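Local coordinates for protein peptidase, M20/M25/M40 family (Staphylococcus aureus, PDB 4EWT) that probably hydrolyses the amide bond of N-acylated amino acids or related substrates as a dinuclear, manganese-bound amidohydrolase of the M20 peptidase family, at residues K15-R20 and K371-S376; T349-E354 and F366-K371. All coordinates share one frame; numbering follows the deposited sequence.

Interaction 1. Residues K15-R20 and K371-S376; sequences KMIEIR and KSLLIS
M16 packs against L373 and L374, and I17 against L373, in an apolar contact between two helices of the catalytic alpha/beta domain, the domain whose mixed sheet is seen throughout the M20 family. Helix 13-25 comes from the start of the chain, helix 372-386 from its end, and their short segments stand 10.1 Å apart, axis to axis, with N-to-C directions at 119°. No hydrogen bond joins the two segments. L373 does most of the touching. Its CG lies anti to its own carbonyl carbon (chi1 -72°), and from there CD1 reaches the first helix between three residues: L373 CD1 sits 3.7 Å from I17 CG1, 4.0 Å from M16 CB, and 4.3 Å from R20 CB. M16 answers with an extended chain beyond CG (chi2 177°), which runs over to the backbone of the other helix; M16 SD comes 3.9 Å from L373 C and its methyl CE goes on to L374 CD1. Helix 105-120 closes in on the same residues, V114 meeting M16 and A107 meeting L373. R20 adds its CB, while its guanidinium forms salt bridges elsewhere, NE with D106 and NH1 with E370. At the start of helix 372-386, S372 O takes two bonds from S376, one turn on, which approach from opposite faces of its plane: S376 N at 3.0 Å and S376 OG at 2.8 Å.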
loop_
_atom_site.group_PDB
_atom_site.type_symbol
_atom_site.label_atom_id
_atom_site.label_comp_id
_atom_site.label_asym_id
_atom_site.label_seq_id
_atom_site.Cartn_x
_atom_site.Cartn_y
_atom_site.Cartn_z
ATOM N N LYS A 15 47.290 -22.461 26.958
ATOM C CA LYS A 15 47.647 -21.072 26.902
ATOM C C LYS A 15 46.620 -20.242 26.084
ATOM O O LYS A 15 46.306 -19.129 26.435
ATOM C CB LYS A 15 49.051 -20.951 26.312
ATOM C CG LYS A 15 49.710 -19.627 26.376
ATOM C CD LYS A 15 51.178 -19.813 26.104
ATOM C CE LYS A 15 51.827 -18.701 25.325
ATOM N NZ LYS A 15 52.720 -17.769 26.051
ATOM N N MET A 16 46.148 -20.793 24.982
ATOM C CA MET A 16 45.122 -20.120 24.156
ATOM C C MET A 16 43.865 -19.880 24.982
ATOM O O MET A 16 43.285 -18.796 24.951
ATOM C CB MET A 16 44.737 -20.964 22.938
ATOM C CG MET A 16 45.884 -21.378 22.045
ATOM S SD MET A 16 45.298 -22.420 20.702
ATOM C CE MET A 16 46.845 -22.838 19.909
ATOM N N ILE A 17 43.471 -20.911 25.727
ATOM C CA ILE A 17 42.265 -20.903 26.542
ATOM C C ILE A 17 42.373 -19.863 27.659
ATOM O O ILE A 17 41.470 -19.038 27.833
ATOM C CB ILE A 17 41.959 -22.324 27.071
ATOM C CG1 ILE A 17 41.556 -23.230 25.902
ATOM C CG2 ILE A 17 40.865 -22.297 28.145
ATOM C CD1 ILE A 17 41.635 -24.716 26.197
ATOM N N GLU A 18 43.490 -19.899 28.383
ATOM C CA GLU A 18 43.815 -18.922 29.424
ATOM C C GLU A 18 43.824 -17.483 28.885
ATOM O O GLU A 18 43.346 -16.560 29.547
ATOM C CB GLU A 18 45.165 -19.293 30.050
ATOM C CG GLU A 18 45.852 -18.217 30.875
ATOM C CD GLU A 18 47.342 -18.453 30.957
ATOM O OE1 GLU A 18 47.779 -19.202 31.855
ATOM O OE2 GLU A 18 48.082 -17.902 30.109
ATOM N N ILE A 19 44.346 -17.299 27.675
ATOM C CA ILE A 19 44.368 -15.974 27.053
ATOM C C ILE A 19 42.974 -15.509 26.597
ATOM O O ILE A 19 42.634 -14.334 26.762
ATOM C CB ILE A 19 45.412 -15.887 25.906
ATOM C CG1 ILE A 19 46.840 -15.913 26.493
ATOM C CG2 ILE A 19 45.197 -14.629 25.067
ATOM C CD1 ILE A 19 47.937 -16.215 25.466
ATOM N N ARG A 20 42.177 -16.401 26.076
ATOM C CA ARG A 20 40.866 -16.008 25.646
ATOM C C ARG A 20 40.069 -15.484 26.841
ATOM O O ARG A 20 39.465 -14.453 26.791
ATOM C CB ARG A 20 40.137 -17.178 25.057
ATOM C CG ARG A 20 38.828 -17.383 25.750
ATOM C CD ARG A 20 37.811 -18.005 24.877
ATOM N NE ARG A 20 36.550 -17.285 24.922
ATOM C CZ ARG A 20 35.416 -17.765 25.401
ATOM N NH1 ARG A 20 35.365 -18.960 25.910
ATOM N NH2 ARG A 20 34.335 -17.023 25.389
ATOM N N LYS A 371 37.355 -25.449 21.845
ATOM C CA LYS A 371 38.245 -26.227 20.992
ATOM C C LYS A 371 38.276 -25.708 19.555
ATOM O O LYS A 371 38.964 -26.271 18.701
ATOM C CB LYS A 371 37.932 -27.725 21.061
ATOM C CG LYS A 371 36.619 -28.146 20.454
ATOM C CD LYS A 371 36.271 -29.569 20.886
ATOM C CE LYS A 371 35.905 -29.639 22.362
ATOM N NZ LYS A 371 35.880 -31.050 22.861
ATOM N N SER A 372 37.531 -24.628 19.303
ATOM C CA SER A 372 37.670 -23.860 18.069
ATOM C C SER A 372 39.009 -23.126 18.040
ATOM O O SER A 372 39.511 -22.802 16.962
ATOM C CB SER A 372 36.532 -22.848 17.929
ATOM O OG SER A 372 36.518 -21.930 19.013
ATOM N N LEU A 373 39.579 -22.864 19.221
ATOM C CA LEU A 373 40.861 -22.149 19.330
ATOM C C LEU A 373 41.991 -22.912 18.645
ATOM O O LEU A 373 42.676 -22.379 17.769
ATOM C CB LEU A 373 41.232 -21.874 20.795
ATOM C CG LEU A 373 40.453 -20.813 21.581
ATOM C CD1 LEU A 373 40.697 -20.962 23.067
ATOM C CD2 LEU A 373 40.813 -19.407 21.143
ATOM N N LEU A 374 42.165 -24.166 19.047
ATOM C CA LEU A 374 43.231 -25.016 18.520
ATOM C C LEU A 374 43.042 -25.285 17.024
ATOM O O LEU A 374 44.003 -25.212 16.249
ATOM C CB LEU A 374 43.315 -26.322 19.327
ATOM C CG LEU A 374 44.326 -27.404 18.929
ATOM C CD1 LEU A 374 45.753 -26.865 18.884
ATOM C CD2 LEU A 374 44.222 -28.604 19.863
ATOM N N ILE A 375 41.802 -25.575 16.634
ATOM C CA ILE A 375 41.460 -25.840 15.236
ATOM C C ILE A 375 41.788 -24.649 14.333
ATOM O O ILE A 375 42.278 -24.830 13.221
ATOM C CB ILE A 375 39.972 -26.246 15.079
ATOM C CG1 ILE A 375 39.719 -27.606 15.736
ATOM C CG2 ILE A 375 39.559 -26.287 13.603
ATOM C CD1 ILE A 375 38.227 -27.980 15.826
ATOM N N SER A 376 41.530 -23.436 14.822
ATOM C CA SER A 376 41.849 -22.217 14.081
ATOM C C SER A 376 43.359 -22.065 13.870
ATOM O O SER A 376 43.817 -21.799 12.754
ATOM C CB SER A 376 41.283 -20.993 14.801
ATOM O OG SER A 376 39.869 -21.063 14.847
#

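Interaction 2. Residues T349-E354 and F366-K371; sequences TGAAVE and FNISEK
V353 and A351 lean on the extended backbone of N367-S369 from two places along a chain that runs nearly at right angles to it, the two directions being 93° apart. V353 has CG1 anti to its own carbonyl carbon, and this one methyl does the touching: V353 CG1 lies 3.7 Å from N367 O and equally near I368 C, with N367 CB a little farther off. A351 CB lies beside I368, 3.7 Å from both I368 CB and I368 CG2, while the rest of the isoleucine leads off from the contact.

Between these apolar touches sits the one direct hydrogen bond across the segments, S369 N to A351 O at 2.8 Å. It is fairly straight at hydrogen (160°), yet the N-H comes in from above the carbonyl plane, 42° out of it. I368 CA also lies 3.1 Å from A351 O, a CA-H...O contact to the same oxygen. A water adds a second polar tie, accepting from V353 N and donating to N367 O.

At the exposed end E354 and K371 converge. Both chains are bent, which brings E354 OE1 beside the aliphatic end of K371, 3.2 Å from K371 CE; K371 NZ stays at 3.7 Å from E354 OE1, a long, weak ion pair.

S369 CB points into the 349-354 chain and packs near A352 O, whereas OG accepts from K371 N, a capping bond ahead of the helix. The two segments are the ends of the connection from strand 344-350 to helix 372-386 in the alpha/beta catalytic domain, and their meeting closes the base of the loop that carries H362, a ligand of one manganese ion of the dinuclear site.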
loop_
_atom_site.group_PDB
_atom_site.type_symbol
_atom_site.label_atom_id
_atom_site.label_comp_id
_atom_site.label_asym_id
_atom_site.label_seq_id
_atom_site.Cartn_x
_atom_site.Cartn_y
_atom_site.Cartn_z
ATOM N N THR A 349 35.561 -21.350 11.532
ATOM C CA THR A 349 35.786 -22.479 12.426
ATOM C C THR A 349 34.511 -22.778 13.228
ATOM O O THR A 349 34.028 -21.928 13.984
ATOM C CB THR A 349 36.944 -22.220 13.428
ATOM O OG1 THR A 349 38.148 -21.885 12.727
ATOM C CG2 THR A 349 37.189 -23.469 14.289
ATOM N N GLY A 350 33.983 -23.989 13.074
ATOM C CA GLY A 350 32.817 -24.403 13.846
ATOM C C GLY A 350 33.075 -24.204 15.329
ATOM O O GLY A 350 34.114 -24.626 15.852
ATOM N N ALA A 351 32.136 -23.554 16.007
ATOM C CA ALA A 351 32.308 -23.214 17.416
ATOM C C ALA A 351 31.044 -23.422 18.261
ATOM O O ALA A 351 30.958 -22.911 19.379
ATOM C CB ALA A 351 32.803 -21.781 17.541
ATOM N N ALA A 352 30.075 -24.168 17.732
ATOM C CA ALA A 352 28.836 -24.465 18.464
ATOM C C ALA A 352 29.111 -25.307 19.714
ATOM O O ALA A 352 29.794 -26.329 19.643
ATOM C CB ALA A 352 27.821 -25.160 17.562
ATOM N N VAL A 353 28.582 -24.857 20.851
ATOM C CA VAL A 353 28.762 -25.546 22.132
ATOM C C VAL A 353 28.195 -26.968 22.086
ATOM O O VAL A 353 27.204 -27.223 21.399
ATOM C CB VAL A 353 28.146 -24.745 23.315
ATOM C CG1 VAL A 353 28.973 -23.497 23.613
ATOM C CG2 VAL A 353 26.689 -24.368 23.033
ATOM N N GLU A 354 28.840 -27.886 22.804
ATOM C CA GLU A 354 28.464 -29.305 22.782
ATOM C C GLU A 354 27.120 -29.542 23.462
ATOM O O GLU A 354 26.216 -30.135 22.873
ATOM C CB GLU A 354 29.544 -30.185 23.436
ATOM C CG GLU A 354 30.981 -29.673 23.324
ATOM C CD GLU A 354 31.549 -29.695 21.905
ATOM O OE1 GLU A 354 32.766 -29.447 21.761
ATOM O OE2 GLU A 354 30.796 -29.951 20.939
ATOM N N PHE A 366 25.690 -15.511 24.071
ATOM C CA PHE A 366 26.679 -16.014 23.110
ATOM C C PHE A 366 27.785 -16.824 23.783
ATOM O O PHE A 366 28.396 -16.360 24.752
ATOM C CB PHE A 366 27.283 -14.833 22.333
ATOM C CG PHE A 366 28.430 -15.203 21.429
ATOM C CD1 PHE A 366 28.194 -15.655 20.136
ATOM C CD2 PHE A 366 29.747 -15.072 21.864
ATOM C CE1 PHE A 366 29.252 -15.988 19.291
ATOM C CE2 PHE A 366 30.810 -15.403 21.025
ATOM C CZ PHE A 366 30.557 -15.860 19.735
ATOM N N ASN A 367 28.027 -18.029 23.270
ATOM C CA ASN A 367 29.112 -18.890 23.757
ATOM C C ASN A 367 29.615 -19.840 22.675
ATOM O O ASN A 367 28.850 -20.280 21.810
ATOM C CB ASN A 367 28.683 -19.684 24.999
ATOM C CG ASN A 367 29.865 -20.117 25.874
ATOM O OD1 ASN A 367 31.021 -20.156 25.438
ATOM N ND2 ASN A 367 29.568 -20.447 27.124
ATOM N N ILE A 368 30.907 -20.147 22.740
ATOM C CA ILE A 368 31.556 -21.024 21.776
ATOM C C ILE A 368 32.233 -22.229 22.454
ATOM O O ILE A 368 32.597 -22.163 23.632
ATOM C CB ILE A 368 32.600 -20.242 20.934
ATOM C CG1 ILE A 368 33.629 -19.559 21.851
ATOM C CG2 ILE A 368 31.899 -19.229 20.024
ATOM C CD1 ILE A 368 34.670 -18.699 21.141
ATOM N N SER A 369 32.376 -23.309 21.724
ATOM C CA SER A 369 33.217 -24.372 22.133
ATOM C C SER A 369 34.656 -23.902 22.044
ATOM O O SER A 369 35.076 -23.410 21.026
ATOM C CB SER A 369 33.029 -25.535 21.221
ATOM O OG SER A 369 34.238 -26.217 21.161
ATOM N N GLU A 370 35.404 -24.067 23.127
ATOM C CA GLU A 370 36.760 -23.525 23.213
ATOM C C GLU A 370 37.788 -24.331 22.426
ATOM O O GLU A 370 38.958 -23.932 22.335
ATOM C CB GLU A 370 37.191 -23.348 24.675
ATOM C CG GLU A 370 36.623 -22.082 25.316
ATOM C CD GLU A 370 37.075 -21.876 26.750
ATOM O OE1 GLU A 370 36.966 -22.819 27.559
ATOM O OE2 GLU A 370 37.529 -20.758 27.073
ATOM N N LYS A 371 37.355 -25.449 21.845
ATOM C CA LYS A 371 38.245 -26.227 20.992
ATOM C C LYS A 371 38.276 -25.708 19.555
ATOM O O LYS A 371 38.964 -26.271 18.701
ATOM C CB LYS A 371 37.932 -27.725 21.061
ATOM C CG LYS A 371 36.619 -28.146 20.454
ATOM C CD LYS A 371 36.271 -29.569 20.886
ATOM C CE LYS A 371 35.905 -29.639 22.362
ATOM N NZ LYS A 371 35.880 -31.050 22.861
HETATM O O HOH W 1 27.143 -22.140 20.387
#

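Interaction 1 holds the first turn of helix 372-386 and interaction 2 the chain leading into it; K371 lies in both but makes its contact in interaction 2. Interaction 1 is buried and apolar, leaning the helix on the N-terminal helix 13-25; interaction 2 is only partly buried, relies on backbone polar bonds and a water, and reaches the surface at its ion pair. Interaction 1 closes a chain excursion of 350 residues, and interaction 2 a short one of 11 nested inside it. Two polar links pass directly between them: the R20-E370 salt bridge, and a probable hydrogen bond between the hydroxyls of S376 and T349. Strand 344-350, the helix that follows it and helix 13-25 are thus tied together.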